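Local coordinates for type II restriction enzyme AgeI (Thalassobius gelatinovorus, PDB 5DWA), which recognises the double-stranded DNA sequence 5'-ACCGGT-3' and cleaves it after the first A, leaving fragments with terminal 5'-phosphates, at residues I47-F51 / L66-L71; S235-Y240 / E268-Y272. One frame throughout, in Å; residues are numbered along the deposited sequence.

In the fold
Interaction 1 joins two helices of the helical bundle near the N-terminal end of the chain, while interaction 2 lays the C-terminal helix 268-277 against strand 236-239 of the central mixed sheet of this PD-(D/E)XK nuclease. Their centres are 20 Å apart, on opposite sides of the chain's centre, and their nearest atoms stay about 6 Å from each other, so they do not touch. A common neighbour bridges the gap: F262 meets the ring of F51 in interaction 1 and that of Y240 in interaction 2. Helix 84-109 also borders both. The bound DNA comes within about 4 Å of interaction 1 at the nearest atoms, but stays about 12 Å from interaction 2.

Interaction 1: I47-F51 / L66-L71; sequences IGQAF and LWHHVL
F51 and W67 meet in a T-shaped (edge-to-face) pair between two crossing helices, 43-57 and 63-78, of the bundle that precedes the nuclease sheet. The edge of the indole six-membered ring comes in over the phenyl face with the planes at 85° and centroids 5.0 Å apart; W67 CE3 reaches to 3.5 Å from F51 CG, nearer the rim than the middle of the phenyl ring. I47 uses a face of the same indole: its CG2 makes a CH-pi contact 4.1 Å from the centroid of the six-membered ring. The tryptophan is thus used twice, edge to F51 and face to I47. L71 divides its two methyls, CD1 going to F51 CB and CD2 to A50 CB at 4.0 Å. Both aromatic side chains leave their helices with CG anti to the backbone N (chi1 -177° for F51, -172° for W67), which swings them into the gap between the helices. Farther out, helix 84-109 closes over I47 and W67 through W88 and A95, and F32 of helix 22-36 covers A50 and L71. Helix 63-78 widens into a pi-type turn at 66-71, where L71 N bonds to L66 O at 3.0 Å.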
# COMPACT_ATOMS: atom_id res chain seq x y z
N ILE A 47 -14.03 16.77 0.65
CA ILE A 47 -13.88 15.99 1.87
C ILE A 47 -13.10 16.77 2.93
O ILE A 47 -13.48 16.80 4.10
CB ILE A 47 -13.17 14.65 1.57
CG1 ILE A 47 -13.99 13.82 0.58
CG2 ILE A 47 -12.92 13.86 2.86
CD1 ILE A 47 -13.15 12.76 -0.10
N GLY A 48 -12.03 17.44 2.49
CA GLY A 48 -11.19 18.21 3.39
C GLY A 48 -11.97 19.30 4.08
O GLY A 48 -11.92 19.44 5.31
N GLN A 49 -12.70 20.09 3.30
CA GLN A 49 -13.47 21.19 3.86
C GLN A 49 -14.65 20.67 4.68
O GLN A 49 -14.96 21.22 5.74
CB GLN A 49 -13.96 22.15 2.77
CG GLN A 49 -12.84 22.91 2.04
CD GLN A 49 -11.89 23.66 2.98
OE1 GLN A 49 -12.29 24.14 4.04
NE2 GLN A 49 -10.63 23.76 2.59
N ALA A 50 -15.28 19.58 4.24
CA ALA A 50 -16.36 19.00 5.02
C ALA A 50 -15.86 18.49 6.38
O ALA A 50 -16.59 18.54 7.37
CB ALA A 50 -17.02 17.88 4.25
N PHE A 51 -14.63 18.01 6.43
CA PHE A 51 -14.09 17.54 7.69
C PHE A 51 -13.86 18.69 8.66
O PHE A 51 -14.16 18.58 9.85
CB PHE A 51 -12.79 16.76 7.47
CG PHE A 51 -12.21 16.17 8.73
CD1 PHE A 51 -12.96 15.30 9.51
CD2 PHE A 51 -10.91 16.46 9.12
CE1 PHE A 51 -12.42 14.74 10.66
CE2 PHE A 51 -10.37 15.92 10.27
CZ PHE A 51 -11.12 15.05 11.04
N LEU A 66 -15.90 10.86 12.72
CA LEU A 66 -16.56 11.72 11.74
C LEU A 66 -16.04 11.42 10.35
O LEU A 66 -16.79 11.42 9.38
CB LEU A 66 -16.36 13.20 12.07
CG LEU A 66 -17.06 13.71 13.33
CD1 LEU A 66 -16.66 15.15 13.59
CD2 LEU A 66 -18.57 13.60 13.17
N TRP A 67 -14.74 11.18 10.25
CA TRP A 67 -14.16 10.85 8.95
C TRP A 67 -14.65 9.50 8.45
O TRP A 67 -15.08 9.36 7.31
CB TRP A 67 -12.64 10.85 9.06
CG TRP A 67 -11.90 10.72 7.77
CD1 TRP A 67 -11.59 9.57 7.10
CD2 TRP A 67 -11.33 11.79 7.02
NE1 TRP A 67 -10.87 9.87 5.96
CE2 TRP A 67 -10.70 11.23 5.90
CE3 TRP A 67 -11.30 13.18 7.20
CZ2 TRP A 67 -10.04 12.02 4.94
CZ3 TRP A 67 -10.63 13.96 6.26
CH2 TRP A 67 -10.01 13.37 5.14
N HIS A 68 -14.58 8.50 9.33
CA HIS A 68 -14.79 7.11 8.93
C HIS A 68 -16.25 6.70 8.89
O HIS A 68 -16.65 5.98 7.98
CB HIS A 68 -14.02 6.18 9.88
CG HIS A 68 -14.16 4.73 9.55
ND1 HIS A 68 -13.83 4.22 8.31
CD2 HIS A 68 -14.60 3.69 10.29
CE1 HIS A 68 -14.06 2.91 8.31
NE2 HIS A 68 -14.53 2.57 9.50
N HIS A 69 -17.04 7.14 9.87
CA HIS A 69 -18.44 6.70 9.94
C HIS A 69 -19.39 7.67 9.26
O HIS A 69 -20.53 7.30 8.96
CB HIS A 69 -18.89 6.50 11.40
CG HIS A 69 -18.26 5.33 12.08
ND1 HIS A 69 -18.10 4.11 11.47
CD2 HIS A 69 -17.77 5.18 13.34
CE1 HIS A 69 -17.53 3.26 12.31
NE2 HIS A 69 -17.32 3.89 13.45
N VAL A 70 -18.96 8.91 9.02
CA VAL A 70 -19.84 9.89 8.39
C VAL A 70 -19.40 10.23 6.97
O VAL A 70 -20.07 9.87 6.01
CB VAL A 70 -19.94 11.19 9.22
CG1 VAL A 70 -20.88 12.21 8.54
CG2 VAL A 70 -20.42 10.88 10.62
N LEU A 71 -18.25 10.90 6.83
CA LEU A 71 -17.80 11.36 5.51
C LEU A 71 -17.56 10.20 4.54
O LEU A 71 -18.04 10.22 3.41
CB LEU A 71 -16.53 12.22 5.63
CG LEU A 71 -16.66 13.52 6.44
CD1 LEU A 71 -15.37 14.35 6.37
CD2 LEU A 71 -17.86 14.35 5.98

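Interaction 2: S235-Y240 / E268-Y272; sequences SACFSY and EFTDY
F238, on strand 236-239, packs its ring against both F269 and Y272, about one helical turn apart on helix 268-277, and the three make an aromatic cluster. The F269 ring stands edge-on to a face of F238, a T-shaped (edge-to-face) pair with planes at 79° and centroids 5.1 Å apart; CD1 of F269 is the atom that comes over the F238 ring, offset toward its rim. F269 CB lies over the F238 ring too, as a CH-pi contact 4.1 Å from its centroid. Against Y272 the phenylalanine is inclined rather than stacked: the planes make 57°, and F238 CZ sits 3.7 Å from Y272 CB. The helix backbone is close as well, F238 CE2 lying 3.4 Å from F269 CA. Y272 reaches toward A236 because its ring swings to the far side of CB from its backbone N, and A236 CB packs over the phenol face, 4.2 Å from the ring centroid. Replacing the F238 ring with an alanine's methyl would probably leave the edge of F269 without its aromatic face and Y272 freer to shift. The phenol oxygen ends beside S235: one water lies 2.6 Å from Y272 OH, in the plane of the ring, and donates to S235 O, linking the helix to the backbone of S235. Y240 OH rests 4.0 Å from F269 CB and is hydrogen-bonded with Y104 OH of helix 84-109. Strand 236-239 lies between parallel strands 191-196 and 257-259 in the mixed sheet, with V193 and Y258 touching F238 from those neighbours; segment 268-272 runs roughly antiparallel to the strand, and its helix meets helix 84-109 through T270 and F269.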
# COMPACT_ATOMS: atom_id res chain seq x y z
N SER A 235 9.52 12.07 14.69
CA SER A 235 9.79 13.07 15.72
C SER A 235 8.72 13.03 16.79
O SER A 235 8.98 13.20 17.98
CB SER A 235 9.88 14.47 15.12
OG SER A 235 10.91 14.55 14.16
N ALA A 236 7.49 12.82 16.33
CA ALA A 236 6.31 12.77 17.19
C ALA A 236 5.15 12.27 16.36
O ALA A 236 5.18 12.34 15.14
CB ALA A 236 5.99 14.12 17.77
N CYS A 237 4.13 11.75 17.04
CA CYS A 237 2.92 11.30 16.37
C CYS A 237 1.72 11.97 17.00
O CYS A 237 1.60 12.03 18.23
CB CYS A 237 2.79 9.77 16.45
SG CYS A 237 1.22 9.09 15.84
N PHE A 238 0.84 12.50 16.15
CA PHE A 238 -0.39 13.12 16.61
C PHE A 238 -1.56 12.38 16.01
O PHE A 238 -1.66 12.28 14.79
CB PHE A 238 -0.41 14.60 16.23
CG PHE A 238 0.66 15.39 16.91
CD1 PHE A 238 1.94 15.44 16.38
CD2 PHE A 238 0.40 16.04 18.11
CE1 PHE A 238 2.93 16.15 17.02
CE2 PHE A 238 1.39 16.74 18.75
CZ PHE A 238 2.66 16.80 18.21
N SER A 239 -2.40 11.82 16.87
CA SER A 239 -3.58 11.10 16.41
C SER A 239 -4.82 11.88 16.75
O SER A 239 -4.91 12.50 17.81
CB SER A 239 -3.64 9.71 17.04
OG SER A 239 -4.89 9.10 16.72
N TYR A 240 -5.79 11.84 15.84
CA TYR A 240 -7.06 12.52 16.07
C TYR A 240 -8.18 11.50 16.22
O TYR A 240 -9.36 11.81 16.02
CB TYR A 240 -7.34 13.51 14.94
CG TYR A 240 -6.23 14.52 14.84
CD1 TYR A 240 -5.20 14.37 13.91
CD2 TYR A 240 -6.17 15.60 15.72
CE1 TYR A 240 -4.16 15.30 13.84
CE2 TYR A 240 -5.14 16.52 15.66
CZ TYR A 240 -4.14 16.36 14.71
OH TYR A 240 -3.10 17.26 14.66
N GLU A 268 -1.92 20.49 21.32
CA GLU A 268 -0.63 19.86 21.55
C GLU A 268 0.26 19.91 20.31
O GLU A 268 1.48 20.03 20.44
CB GLU A 268 -0.81 18.41 22.01
CG GLU A 268 -1.31 18.30 23.44
CD GLU A 268 -1.10 16.92 24.01
OE1 GLU A 268 -1.71 15.96 23.49
OE2 GLU A 268 -0.32 16.79 24.97
N PHE A 269 -0.34 19.82 19.13
CA PHE A 269 0.44 19.87 17.89
C PHE A 269 1.06 21.25 17.67
O PHE A 269 2.27 21.35 17.40
CB PHE A 269 -0.44 19.48 16.69
CG PHE A 269 0.26 19.62 15.36
CD1 PHE A 269 1.34 18.82 15.04
CD2 PHE A 269 -0.16 20.57 14.43
CE1 PHE A 269 1.99 18.94 13.82
CE2 PHE A 269 0.49 20.70 13.21
CZ PHE A 269 1.56 19.88 12.90
N THR A 270 0.26 22.30 17.80
CA THR A 270 0.78 23.65 17.59
C THR A 270 1.78 24.01 18.70
O THR A 270 2.82 24.60 18.43
CB THR A 270 -0.34 24.71 17.52
OG1 THR A 270 -1.03 24.80 18.77
CG2 THR A 270 -1.32 24.35 16.42
N ASP A 271 1.48 23.63 19.94
CA ASP A 271 2.41 23.84 21.04
C ASP A 271 3.75 23.16 20.74
O ASP A 271 4.82 23.71 21.02
CB ASP A 271 1.84 23.31 22.36
CG ASP A 271 0.71 24.16 22.90
OD1 ASP A 271 0.57 25.32 22.45
OD2 ASP A 271 -0.02 23.68 23.78
N TYR A 272 3.67 21.96 20.17
CA TYR A 272 4.85 21.19 19.82
C TYR A 272 5.69 21.90 18.76
O TYR A 272 6.90 22.06 18.93
CB TYR A 272 4.45 19.80 19.33
CG TYR A 272 5.58 18.99 18.76
CD1 TYR A 272 6.50 18.36 19.59
CD2 TYR A 272 5.74 18.85 17.38
CE1 TYR A 272 7.55 17.62 19.07
CE2 TYR A 272 6.78 18.11 16.86
CZ TYR A 272 7.68 17.49 17.70
OH TYR A 272 8.71 16.76 17.18
O HOH W 1 10.51 15.86 18.90